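Local coordinates for SIR4-interacting protein SIF2 (Saccharomyces cerevisiae, PDB 1R5M) that serves as a WD-repeat subunit of the Set3C transcriptional corepressor complex and antagonizes telomeric silencing in yeast, at residues 167-175 and 206-214; 337-345 and 356-364. All coordinates share one frame; numbering follows the deposited sequence.

Interaction 1: 167-175 and 206-214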
ATOM      1  N   MET A 167     -10.709   5.004   5.077  1.00  9.48           N
ATOM      2  CA  MET A 167     -10.751   4.605   6.476  1.00  9.59           C
ATOM      3  C   MET A 167      -9.689   5.369   7.242  1.00  9.80           C
ATOM      4  O   MET A 167      -8.594   5.602   6.730  1.00 11.14           O
ATOM      5  CB  MET A 167     -10.511   3.098   6.623  1.00 12.39           C
ATOM      6  CG  MET A 167     -10.690   2.596   8.056  1.00 13.00           C
ATOM      7  SD  MET A 167     -10.665   0.799   8.183  1.00 15.73           S
ATOM      8  CE  MET A 167      -8.957   0.523   7.842  1.00  9.73           C
ATOM      9  N   ASP A 168     -10.026   5.781   8.461  1.00 10.33           N
ATOM     10  CA  ASP A 168      -9.071   6.504   9.290  1.00 10.79           C
ATOM     11  C   ASP A 168      -8.563   5.624  10.431  1.00 12.15           C
ATOM     12  O   ASP A 168      -8.981   4.472  10.573  1.00 12.12           O
ATOM     13  CB  ASP A 168      -9.673   7.819   9.832  1.00 11.74           C
ATOM     14  CG  ASP A 168     -10.907   7.613  10.699  1.00 11.81           C
ATOM     15  OD1 ASP A 168     -10.934   6.668  11.517  1.00 11.10           O
ATOM     16  OD2 ASP A 168     -11.850   8.427  10.576  1.00 12.44           O
ATOM     17  N   VAL A 169      -7.652   6.170  11.232  1.00 12.77           N
ATOM     18  CA  VAL A 169      -7.060   5.433  12.342  1.00 15.51           C
ATOM     19  C   VAL A 169      -8.051   4.951  13.393  1.00 15.49           C
ATOM     20  O   VAL A 169      -7.787   3.970  14.091  1.00 15.27           O
ATOM     21  CB  VAL A 169      -5.965   6.263  13.052  1.00 16.79           C
ATOM     22  CG1 VAL A 169      -4.821   6.536  12.100  1.00 19.52           C
ATOM     23  CG2 VAL A 169      -6.544   7.557  13.568  1.00 21.26           C
ATOM     24  N   GLU A 170      -9.184   5.637  13.518  1.00 15.61           N
ATOM     25  CA  GLU A 170     -10.196   5.243  14.494  1.00 16.32           C
ATOM     26  C   GLU A 170     -11.151   4.232  13.870  1.00 17.36           C
ATOM     27  O   GLU A 170     -12.184   3.892  14.444  1.00 18.46           O
ATOM     28  CB  GLU A 170     -10.971   6.471  14.976  1.00 18.50           C
ATOM     29  CG  GLU A 170     -10.117   7.487  15.719  1.00 20.43           C
ATOM     30  CD  GLU A 170      -9.387   6.879  16.901  1.00 24.49           C
ATOM     31  OE1 GLU A 170     -10.029   6.148  17.684  1.00 26.23           O
ATOM     32  OE2 GLU A 170      -8.173   7.136  17.055  1.00 26.68           O
ATOM     33  N   ASN A 171     -10.780   3.759  12.686  1.00 16.30           N
ATOM     34  CA  ASN A 171     -11.554   2.787  11.929  1.00 17.72           C
ATOM     35  C   ASN A 171     -12.897   3.266  11.409  1.00 18.13           C
ATOM     36  O   ASN A 171     -13.757   2.459  11.058  1.00 22.02           O
ATOM     37  CB  ASN A 171     -11.724   1.498  12.725  1.00 18.05           C
ATOM     38  CG  ASN A 171     -10.453   0.677  12.752  1.00 20.07           C
ATOM     39  OD1 ASN A 171      -9.930   0.279  11.705  1.00 20.61           O
ATOM     40  ND2 ASN A 171      -9.943   0.421  13.947  1.00 15.31           N
ATOM     41  N   VAL A 172     -13.090   4.577  11.363  1.00 14.70           N
ATOM     42  CA  VAL A 172     -14.323   5.094  10.798  1.00 13.33           C
ATOM     43  C   VAL A 172     -14.087   4.861   9.313  1.00 11.82           C
ATOM     44  O   VAL A 172     -13.060   5.274   8.774  1.00 12.33           O
ATOM     45  CB  VAL A 172     -14.499   6.596  11.071  1.00 13.38           C
ATOM     46  CG1 VAL A 172     -15.685   7.137  10.282  1.00 13.95           C
ATOM     47  CG2 VAL A 172     -14.725   6.820  12.559  1.00 15.61           C
ATOM     48  N   THR A 173     -15.018   4.175   8.665  1.00 12.26           N
ATOM     49  CA  THR A 173     -14.885   3.859   7.251  1.00 12.44           C
ATOM     50  C   THR A 173     -16.033   4.479   6.476  1.00 12.44           C
ATOM     51  O   THR A 173     -17.194   4.349   6.859  1.00 13.11           O
ATOM     52  CB  THR A 173     -14.870   2.338   7.051  1.00 14.24           C
ATOM     53  OG1 THR A 173     -13.829   1.772   7.857  1.00 16.93           O
ATOM     54  CG2 THR A 173     -14.617   1.988   5.595  1.00 13.83           C
ATOM     55  N   ILE A 174     -15.699   5.149   5.379  1.00 11.65           N
ATOM     56  CA  ILE A 174     -16.701   5.827   4.570  1.00 10.95           C
ATOM     57  C   ILE A 174     -16.708   5.391   3.111  1.00 10.79           C
ATOM     58  O   ILE A 174     -15.651   5.230   2.503  1.00 10.64           O
ATOM     59  CB  ILE A 174     -16.463   7.357   4.589  1.00 11.22           C
ATOM     60  CG1 ILE A 174     -16.449   7.872   6.030  1.00 13.08           C
ATOM     61  CG2 ILE A 174     -17.523   8.065   3.757  1.00 11.74           C
ATOM     62  CD1 ILE A 174     -17.744   7.662   6.777  1.00 16.46           C
ATOM     63  N   LEU A 175     -17.908   5.202   2.567  1.00 10.70           N
ATOM     64  CA  LEU A 175     -18.094   4.855   1.162  1.00 10.85           C
ATOM     65  C   LEU A 175     -18.550   6.160   0.520  1.00 11.00           C
ATOM     66  O   LEU A 175     -19.575   6.723   0.913  1.00 11.41           O
ATOM     67  CB  LEU A 175     -19.183   3.792   0.992  1.00 11.74           C
ATOM     68  CG  LEU A 175     -19.713   3.642  -0.437  1.00 11.82           C
ATOM     69  CD1 LEU A 175     -18.608   3.149  -1.365  1.00 13.17           C
ATOM     70  CD2 LEU A 175     -20.892   2.672  -0.435  1.00 14.06           C
ATOM     71  N   GLY A 206      -8.803  -1.559  20.636  1.00 27.61           N
ATOM     72  CA  GLY A 206      -7.843  -0.863  19.799  1.00 25.35           C
ATOM     73  C   GLY A 206      -8.206  -0.914  18.327  1.00 24.03           C
ATOM     74  O   GLY A 206      -9.362  -1.141  17.968  1.00 24.93           O
ATOM     75  N   SER A 207      -7.210  -0.701  17.475  1.00 21.79           N
ATOM     76  CA  SER A 207      -7.411  -0.722  16.031  1.00 19.58           C
ATOM     77  C   SER A 207      -7.926  -2.072  15.539  1.00 19.26           C
ATOM     78  O   SER A 207      -7.516  -3.124  16.030  1.00 19.69           O
ATOM     79  CB  SER A 207      -6.096  -0.393  15.319  1.00 19.62           C
ATOM     80  OG  SER A 207      -6.229  -0.508  13.912  1.00 18.81           O
ATOM     81  N   LEU A 208      -8.833  -2.029  14.567  1.00 16.54           N
ATOM     82  CA  LEU A 208      -9.393  -3.244  13.982  1.00 16.27           C
ATOM     83  C   LEU A 208      -8.568  -3.627  12.761  1.00 15.68           C
ATOM     84  O   LEU A 208      -8.673  -4.741  12.250  1.00 14.58           O
ATOM     85  CB  LEU A 208     -10.836  -3.009  13.538  1.00 17.80           C
ATOM     86  CG  LEU A 208     -11.852  -2.619  14.606  1.00 18.83           C
ATOM     87  CD1 LEU A 208     -13.219  -2.487  13.955  1.00 19.10           C
ATOM     88  CD2 LEU A 208     -11.879  -3.667  15.710  1.00 20.18           C
ATOM     89  N   GLY A 209      -7.751  -2.688  12.297  1.00 13.86           N
ATOM     90  CA  GLY A 209      -6.938  -2.931  11.122  1.00 13.58           C
ATOM     91  C   GLY A 209      -6.649  -1.631  10.396  1.00 12.73           C
ATOM     92  O   GLY A 209      -7.158  -0.576  10.779  1.00 14.04           O
ATOM     93  N   VAL A 210      -5.857  -1.707   9.331  1.00 12.60           N
ATOM     94  CA  VAL A 210      -5.472  -0.512   8.592  1.00 12.35           C
ATOM     95  C   VAL A 210      -5.613  -0.608   7.075  1.00 11.75           C
ATOM     96  O   VAL A 210      -4.926   0.101   6.341  1.00 14.04           O
ATOM     97  CB  VAL A 210      -4.013  -0.135   8.919  1.00 13.13           C
ATOM     98  CG1 VAL A 210      -3.889   0.241  10.393  1.00 13.73           C
ATOM     99  CG2 VAL A 210      -3.089  -1.308   8.603  1.00 14.66           C
ATOM    100  N   ASP A 211      -6.489  -1.484   6.600  1.00 10.49           N
ATOM    101  CA  ASP A 211      -6.682  -1.618   5.158  1.00 10.23           C
ATOM    102  C   ASP A 211      -8.141  -1.944   4.853  1.00 11.03           C
ATOM    103  O   ASP A 211      -8.875  -2.420   5.718  1.00 11.19           O
ATOM    104  CB  ASP A 211      -5.776  -2.731   4.607  1.00 10.56           C
ATOM    105  CG  ASP A 211      -5.362  -2.500   3.157  1.00 12.64           C
ATOM    106  OD1 ASP A 211      -5.781  -1.482   2.564  1.00 12.79           O
ATOM    107  OD2 ASP A 211      -4.603  -3.338   2.616  1.00 11.98           O
ATOM    108  N   VAL A 212      -8.549  -1.650   3.620  1.00 10.63           N
ATOM    109  CA  VAL A 212      -9.893  -1.937   3.116  1.00 11.33           C
ATOM    110  C   VAL A 212      -9.668  -2.365   1.665  1.00  9.84           C
ATOM    111  O   VAL A 212      -8.574  -2.183   1.135  1.00  9.89           O
ATOM    112  CB  VAL A 212     -10.817  -0.695   3.148  1.00 11.69           C
ATOM    113  CG1 VAL A 212     -11.017  -0.225   4.586  1.00 12.57           C
ATOM    114  CG2 VAL A 212     -10.231   0.413   2.292  1.00 12.93           C
ATOM    115  N   GLU A 213     -10.681  -2.920   1.009  1.00  9.78           N
ATOM    116  CA  GLU A 213     -10.478  -3.371  -0.364  1.00 10.29           C
ATOM    117  C   GLU A 213     -11.774  -3.626  -1.122  1.00 10.10           C
ATOM    118  O   GLU A 213     -12.764  -4.062  -0.541  1.00 11.47           O
ATOM    119  CB  GLU A 213      -9.633  -4.660  -0.352  1.00 10.02           C
ATOM    120  CG  GLU A 213      -9.386  -5.291  -1.720  1.00 11.30           C
ATOM    121  CD  GLU A 213      -8.396  -4.507  -2.567  1.00 13.98           C
ATOM    122  OE1 GLU A 213      -8.356  -3.265  -2.437  1.00 19.00           O
ATOM    123  OE2 GLU A 213      -7.668  -5.126  -3.372  1.00 11.72           O
ATOM    124  N   TRP A 214     -11.763  -3.341  -2.421  1.00 10.31           N
ATOM    125  CA  TRP A 214     -12.930  -3.592  -3.263  1.00 10.61           C
ATOM    126  C   TRP A 214     -12.806  -5.024  -3.768  1.00 12.25           C
ATOM    127  O   TRP A 214     -11.717  -5.455  -4.146  1.00 11.68           O
ATOM    128  CB  TRP A 214     -12.961  -2.646  -4.471  1.00 10.77           C
ATOM    129  CG  TRP A 214     -13.333  -1.241  -4.137  1.00 11.28           C
ATOM    130  CD1 TRP A 214     -12.489  -0.229  -3.784  1.00 11.04           C
ATOM    131  CD2 TRP A 214     -14.656  -0.697  -4.092  1.00 11.21           C
ATOM    132  NE1 TRP A 214     -13.206   0.915  -3.519  1.00 10.14           N
ATOM    133  CE2 TRP A 214     -14.540   0.654  -3.701  1.00 10.44           C
ATOM    134  CE3 TRP A 214     -15.932  -1.222  -4.346  1.00 11.25           C
ATOM    135  CZ2 TRP A 214     -15.655   1.492  -3.554  1.00 11.43           C
ATOM    136  CZ3 TRP A 214     -17.042  -0.387  -4.201  1.00 12.76           C
ATOM    137  CH2 TRP A 214     -16.893   0.955  -3.808  1.00 11.89           C
TER
HETATM  138  O   HOH W   1      -7.056   2.145  10.524  1.00 25.53           O
HETATM  139  O   HOH W   2      -6.167   1.995  13.030  1.00 20.25           O
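Met-167 lays its terminal methyl against the backbone of Val-210 and Asp-211. Met-167 CE is 3.4 Å from Asp-211 N, a buried amide with no hydrogen-bond partner in the model. The chain runs extended to CG and SD (chi1 -174°) and bends at the last torsion, which turns CE onto that backbone. Met-167 SD meets Val-212 CG1 at 3.8 Å as the two side chains pass in opposite directions. Leu-175 crosses Trp-214 at about a right angle, with Leu-175 CD1 3.7 Å from Trp-214 CH2.

The Asn-171 amide lies against the backbone of Ser-207 to Gly-209 and the CB of Leu-208. With an alanine here the whole amide is gone, which would probably leave a gap against Leu-208.

Two waters bridge the segments. One donates to Asp-168 O and to Gly-209 O. The other donates to Val-169 O and bonds Ser-207 OG. Within its own segment, Ser-207 OG accepts from Gly-209 N, an ST turn. Asp-168 OD1 accepts from Val-172 N, and Asp-168 OD2 is hydrogen-bonded to His-148 ND1. Asp-168 opens the type I turn between strands 163-168 and 173-177, and its bond to His-148, before strand 152-157, is a hallmark of WD-repeat blades; here the turn of repeat 3 packs on the entry to repeat 4 of the beta propeller.

Interaction 2: 337-345 and 356-364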
ATOM      1  N   ARG A 337       6.757  -3.875  -1.136  1.00  9.63           N
ATOM      2  CA  ARG A 337       5.968  -3.521  -2.317  1.00 10.05           C
ATOM      3  C   ARG A 337       6.337  -4.390  -3.507  1.00 10.56           C
ATOM      4  O   ARG A 337       7.517  -4.582  -3.802  1.00 10.38           O
ATOM      5  CB  ARG A 337       6.220  -2.066  -2.711  1.00 11.75           C
ATOM      6  CG  ARG A 337       6.016  -1.058  -1.603  1.00 14.11           C
ATOM      7  CD  ARG A 337       4.557  -0.701  -1.403  1.00 16.75           C
ATOM      8  NE  ARG A 337       4.415   0.292  -0.341  1.00 18.78           N
ATOM      9  CZ  ARG A 337       4.089   0.009   0.917  1.00 20.38           C
ATOM     10  NH1 ARG A 337       3.853  -1.246   1.282  1.00 18.59           N
ATOM     11  NH2 ARG A 337       4.019   0.981   1.817  1.00 21.07           N
ATOM     12  N   ILE A 338       5.328  -4.903  -4.201  1.00 10.85           N
ATOM     13  CA  ILE A 338       5.574  -5.729  -5.376  1.00 11.08           C
ATOM     14  C   ILE A 338       5.593  -4.827  -6.607  1.00 11.07           C
ATOM     15  O   ILE A 338       4.850  -3.843  -6.684  1.00 11.33           O
ATOM     16  CB  ILE A 338       4.473  -6.810  -5.542  1.00 12.25           C
ATOM     17  CG1 ILE A 338       4.875  -7.821  -6.618  1.00 15.31           C
ATOM     18  CG2 ILE A 338       3.144  -6.160  -5.919  1.00 12.58           C
ATOM     19  CD1 ILE A 338       5.938  -8.789  -6.181  1.00 19.25           C
ATOM     20  N   SER A 339       6.460  -5.148  -7.562  1.00 11.92           N
ATOM     21  CA  SER A 339       6.548  -4.365  -8.784  1.00 11.26           C
ATOM     22  C   SER A 339       5.323  -4.624  -9.655  1.00 12.89           C
ATOM     23  O   SER A 339       4.598  -5.600  -9.460  1.00 13.51           O
ATOM     24  CB  SER A 339       7.813  -4.733  -9.566  1.00 12.85           C
ATOM     25  OG  SER A 339       7.807  -6.106  -9.921  1.00 12.83           O
ATOM     26  N   GLN A 340       5.105  -3.736 -10.614  1.00 14.00           N
ATOM     27  CA  GLN A 340       3.987  -3.838 -11.539  1.00 18.34           C
ATOM     28  C   GLN A 340       3.959  -5.182 -12.264  1.00 17.98           C
ATOM     29  O   GLN A 340       2.894  -5.779 -12.437  1.00 19.51           O
ATOM     30  CB  GLN A 340       4.087  -2.721 -12.575  1.00 21.21           C
ATOM     31  CG  GLN A 340       3.072  -2.817 -13.692  1.00 28.08           C
ATOM     32  CD  GLN A 340       1.779  -2.119 -13.355  1.00 30.88           C
ATOM     33  OE1 GLN A 340       1.138  -2.420 -12.348  1.00 33.86           O
ATOM     34  NE2 GLN A 340       1.386  -1.173 -14.201  1.00 33.51           N
ATOM     35  N   ASP A 341       5.126  -5.651 -12.692  1.00 17.42           N
ATOM     36  CA  ASP A 341       5.203  -6.911 -13.422  1.00 17.82           C
ATOM     37  C   ASP A 341       5.212  -8.148 -12.530  1.00 17.99           C
ATOM     38  O   ASP A 341       5.260  -9.276 -13.025  1.00 18.87           O
ATOM     39  CB  ASP A 341       6.421  -6.915 -14.364  1.00 18.18           C
ATOM     40  CG  ASP A 341       7.752  -6.962 -13.627  1.00 19.71           C
ATOM     41  OD1 ASP A 341       7.764  -7.035 -12.381  1.00 17.66           O
ATOM     42  OD2 ASP A 341       8.800  -6.934 -14.312  1.00 20.11           O
ATOM     43  N   GLY A 342       5.158  -7.925 -11.218  1.00 16.14           N
ATOM     44  CA  GLY A 342       5.140  -9.020 -10.260  1.00 16.23           C
ATOM     45  C   GLY A 342       6.403  -9.859 -10.189  1.00 14.70           C
ATOM     46  O   GLY A 342       6.392 -10.947  -9.617  1.00 14.90           O
ATOM     47  N   GLN A 343       7.496  -9.350 -10.748  1.00 14.89           N
ATOM     48  CA  GLN A 343       8.759 -10.083 -10.765  1.00 14.97           C
ATOM     49  C   GLN A 343       9.772  -9.626  -9.721  1.00 13.61           C
ATOM     50  O   GLN A 343      10.805 -10.268  -9.533  1.00 14.99           O
ATOM     51  CB  GLN A 343       9.391  -9.979 -12.157  1.00 16.43           C
ATOM     52  CG  GLN A 343       8.527 -10.562 -13.268  1.00 19.57           C
ATOM     53  CD  GLN A 343       8.563 -12.077 -13.297  1.00 22.46           C
ATOM     54  OE1 GLN A 343       8.429 -12.734 -12.267  1.00 23.92           O
ATOM     55  NE2 GLN A 343       8.742 -12.639 -14.487  1.00 27.08           N
ATOM     56  N   LYS A 344       9.481  -8.519  -9.047  1.00 12.10           N
ATOM     57  CA  LYS A 344      10.393  -7.987  -8.038  1.00 11.12           C
ATOM     58  C   LYS A 344       9.635  -7.542  -6.798  1.00 10.49           C
ATOM     59  O   LYS A 344       8.525  -7.024  -6.896  1.00 11.67           O
ATOM     60  CB  LYS A 344      11.162  -6.791  -8.612  1.00 11.28           C
ATOM     61  CG  LYS A 344      11.983  -7.098  -9.865  1.00 13.31           C
ATOM     62  CD  LYS A 344      13.232  -7.896  -9.529  1.00 17.22           C
ATOM     63  CE  LYS A 344      14.067  -8.175 -10.775  1.00 18.29           C
ATOM     64  NZ  LYS A 344      13.355  -9.074 -11.730  1.00 19.67           N
ATOM     65  N   TYR A 345      10.235  -7.748  -5.633  1.00 10.35           N
ATOM     66  CA  TYR A 345       9.612  -7.353  -4.373  1.00 10.51           C
ATOM     67  C   TYR A 345      10.622  -6.526  -3.590  1.00 10.42           C
ATOM     68  O   TYR A 345      11.708  -7.007  -3.269  1.00 10.88           O
ATOM     69  CB  TYR A 345       9.202  -8.588  -3.563  1.00 10.19           C
ATOM     70  CG  TYR A 345       8.236  -8.282  -2.437  1.00 10.85           C
ATOM     71  CD1 TYR A 345       6.949  -7.818  -2.710  1.00 11.06           C
ATOM     72  CD2 TYR A 345       8.603  -8.455  -1.105  1.00  9.73           C
ATOM     73  CE1 TYR A 345       6.047  -7.534  -1.680  1.00 10.10           C
ATOM     74  CE2 TYR A 345       7.709  -8.172  -0.065  1.00 10.59           C
ATOM     75  CZ  TYR A 345       6.434  -7.714  -0.363  1.00 11.35           C
ATOM     76  OH  TYR A 345       5.542  -7.444   0.652  1.00 12.55           O
ATOM     77  N   VAL A 356      15.810  -5.501  -2.815  1.00 10.73           N
ATOM     78  CA  VAL A 356      14.909  -5.824  -3.907  1.00 10.82           C
ATOM     79  C   VAL A 356      15.155  -7.299  -4.189  1.00 10.97           C
ATOM     80  O   VAL A 356      16.284  -7.709  -4.472  1.00 11.12           O
ATOM     81  CB  VAL A 356      15.203  -5.000  -5.175  1.00 11.38           C
ATOM     82  CG1 VAL A 356      14.241  -5.399  -6.290  1.00 11.80           C
ATOM     83  CG2 VAL A 356      15.056  -3.516  -4.876  1.00 11.63           C
ATOM     84  N   TYR A 357      14.099  -8.097  -4.073  1.00  9.88           N
ATOM     85  CA  TYR A 357      14.180  -9.535  -4.308  1.00 11.23           C
ATOM     86  C   TYR A 357      13.660  -9.888  -5.693  1.00 12.40           C
ATOM     87  O   TYR A 357      12.709  -9.282  -6.189  1.00 12.43           O
ATOM     88  CB  TYR A 357      13.390 -10.277  -3.229  1.00 11.71           C
ATOM     89  CG  TYR A 357      14.040 -10.178  -1.871  1.00 11.61           C
ATOM     90  CD1 TYR A 357      15.113 -11.003  -1.531  1.00 12.73           C
ATOM     91  CD2 TYR A 357      13.633  -9.213  -0.949  1.00 12.98           C
ATOM     92  CE1 TYR A 357      15.767 -10.865  -0.308  1.00 13.54           C
ATOM     93  CE2 TYR A 357      14.279  -9.069   0.275  1.00 14.02           C
ATOM     94  CZ  TYR A 357      15.347  -9.896   0.588  1.00 14.79           C
ATOM     95  OH  TYR A 357      16.008  -9.739   1.784  1.00 16.85           O
ATOM     96  N   ASP A 358      14.297 -10.872  -6.317  1.00 12.36           N
ATOM     97  CA  ASP A 358      13.925 -11.303  -7.654  1.00 14.51           C
ATOM     98  C   ASP A 358      13.071 -12.561  -7.584  1.00 14.37           C
ATOM     99  O   ASP A 358      13.489 -13.582  -7.034  1.00 14.87           O
ATOM    100  CB  ASP A 358      15.191 -11.555  -8.473  1.00 16.60           C
ATOM    101  CG  ASP A 358      14.897 -11.939  -9.906  1.00 18.72           C
ATOM    102  OD1 ASP A 358      13.792 -11.628 -10.400  1.00 17.20           O
ATOM    103  OD2 ASP A 358      15.786 -12.539 -10.544  1.00 21.41           O
ATOM    104  N   LEU A 359      11.869 -12.472  -8.143  1.00 14.32           N
ATOM    105  CA  LEU A 359      10.934 -13.588  -8.138  1.00 15.70           C
ATOM    106  C   LEU A 359      10.843 -14.258  -9.506  1.00 18.72           C
ATOM    107  O   LEU A 359      10.154 -15.261  -9.657  1.00 19.53           O
ATOM    108  CB  LEU A 359       9.539 -13.090  -7.741  1.00 14.85           C
ATOM    109  CG  LEU A 359       9.428 -12.185  -6.510  1.00 12.81           C
ATOM    110  CD1 LEU A 359       7.963 -11.792  -6.302  1.00 14.43           C
ATOM    111  CD2 LEU A 359       9.961 -12.903  -5.281  1.00 14.50           C
ATOM    112  N   LYS A 360      11.545 -13.706 -10.491  1.00 20.78           N
ATOM    113  CA  LYS A 360      11.511 -14.228 -11.856  1.00 24.39           C
ATOM    114  C   LYS A 360      11.632 -15.743 -12.000  1.00 25.30           C
ATOM    115  O   LYS A 360      10.737 -16.389 -12.546  1.00 25.87           O
ATOM    116  CB  LYS A 360      12.590 -13.553 -12.709  1.00 26.47           C
ATOM    117  CG  LYS A 360      12.535 -13.944 -14.178  1.00 30.75           C
ATOM    118  CD  LYS A 360      13.528 -13.151 -15.009  1.00 33.48           C
ATOM    119  CE  LYS A 360      13.418 -13.510 -16.484  1.00 35.72           C
ATOM    120  NZ  LYS A 360      14.349 -12.707 -17.330  1.00 37.65           N
ATOM    121  N   LYS A 361      12.733 -16.313 -11.524  1.00 26.26           N
ATOM    122  CA  LYS A 361      12.927 -17.755 -11.640  1.00 27.11           C
ATOM    123  C   LYS A 361      11.886 -18.531 -10.843  1.00 26.58           C
ATOM    124  O   LYS A 361      11.413 -19.581 -11.282  1.00 25.62           O
ATOM    125  CB  LYS A 361      14.339 -18.133 -11.189  1.00 29.29           C
ATOM    126  CG  LYS A 361      15.426 -17.394 -11.958  1.00 33.32           C
ATOM    127  CD  LYS A 361      15.197 -17.487 -13.462  1.00 35.84           C
ATOM    128  CE  LYS A 361      16.167 -16.604 -14.232  1.00 37.87           C
ATOM    129  NZ  LYS A 361      15.874 -16.611 -15.693  1.00 39.06           N
ATOM    130  N   LEU A 362      11.523 -18.008  -9.677  1.00 24.96           N
ATOM    131  CA  LEU A 362      10.527 -18.656  -8.837  1.00 24.27           C
ATOM    132  C   LEU A 362       9.161 -18.658  -9.523  1.00 24.93           C
ATOM    133  O   LEU A 362       8.319 -19.510  -9.236  1.00 24.85           O
ATOM    134  CB  LEU A 362      10.444 -17.947  -7.481  1.00 23.59           C
ATOM    135  CG  LEU A 362      11.625 -18.214  -6.540  1.00 22.55           C
ATOM    136  CD1 LEU A 362      11.664 -17.178  -5.430  1.00 21.43           C
ATOM    137  CD2 LEU A 362      11.504 -19.622  -5.968  1.00 23.01           C
ATOM    138  N   ASN A 363       8.950 -17.710 -10.434  1.00 25.54           N
ATOM    139  CA  ASN A 363       7.687 -17.612 -11.165  1.00 26.82           C
ATOM    140  C   ASN A 363       7.724 -18.342 -12.502  1.00 28.97           C
ATOM    141  O   ASN A 363       6.678 -18.637 -13.078  1.00 29.78           O
ATOM    142  CB  ASN A 363       7.313 -16.147 -11.421  1.00 25.60           C
ATOM    143  CG  ASN A 363       6.798 -15.449 -10.181  1.00 24.36           C
ATOM    144  OD1 ASN A 363       6.107 -16.051  -9.362  1.00 25.62           O
ATOM    145  ND2 ASN A 363       7.112 -14.163 -10.047  1.00 23.02           N
ATOM    146  N   SER A 364       8.925 -18.624 -12.998  1.00 30.83           N
ATOM    147  CA  SER A 364       9.078 -19.310 -14.277  1.00 32.94           C
ATOM    148  C   SER A 364       8.363 -20.657 -14.272  1.00 34.11           C
ATOM    149  O   SER A 364       8.049 -21.206 -15.330  1.00 36.09           O
ATOM    150  CB  SER A 364      10.561 -19.519 -14.596  1.00 33.37           C
ATOM    151  OG  SER A 364      11.156 -20.417 -13.676  1.00 35.66           O
TER
HETATM  152  O   HOH W   3       8.994 -15.876 -14.561  1.00 36.59           O
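Lys-344 and Asp-358 point to the same face of the hairpin and cross obliquely in a salt bridge, with Lys-344 NZ 2.9 Å from Asp-358 OD1. The lysine chain folds back at chi2 (-74°) and again at its last torsion, which carries CE and NZ over the carboxylate. NZ meets OD1 from above the carboxylate plane. Lys-360 N reaches Asp-358 OD1 from the other face at 3.1 Å, and this bond caps the short helix 360-363. On the hairpin face of Lys-344 and Asp-358, the lysine also makes a cation-pi contact with Tyr-385.

Gln-343 and Asn-363 run alongside each other, pointing opposite ways, with their amide planes 28° apart. Asn-363 ND2 donates to Gln-343 OE1 at 3.0 Å in a nearly straight bond. A water joins Gln-343 NE2 to Lys-360 O.

The strands 344-349 and 354-358 form an antiparallel hairpin in WD repeat 7, a blade of the propeller. Tyr-345 and Tyr-357 are a hydrogen-bonded pair there, with Tyr-357 N 2.7 Å from Tyr-345 O. Leu-359 N extends the pairing to Gln-343 O at 2.8 Å.

On the side of the two tyrosines, Leu-359 CD1 packs on Ile-338 CD1 at 3.6 Å. Ile-338 CB lies at the edge of the Tyr-345 ring, in its plane.

How the interactions relate
Interaction 1 and interaction 2 lie on opposite sides of the chain's centre, with their own centres 29 Å apart. Their nearest atoms are about 9 Å apart, so they do not touch. Both use a type I turn between two strands of a WD repeat, 168-171 in one and 339-342 in the other. Asn-171 and Gly-342, at the ends of these turns, have nearly the same positive phi, 67° and 66°. The turns are used differently. Interaction 1 sets the turn of repeat 3 against the start of repeat 4. Interaction 2 joins strands within repeat 7 and ties in the short helix that follows.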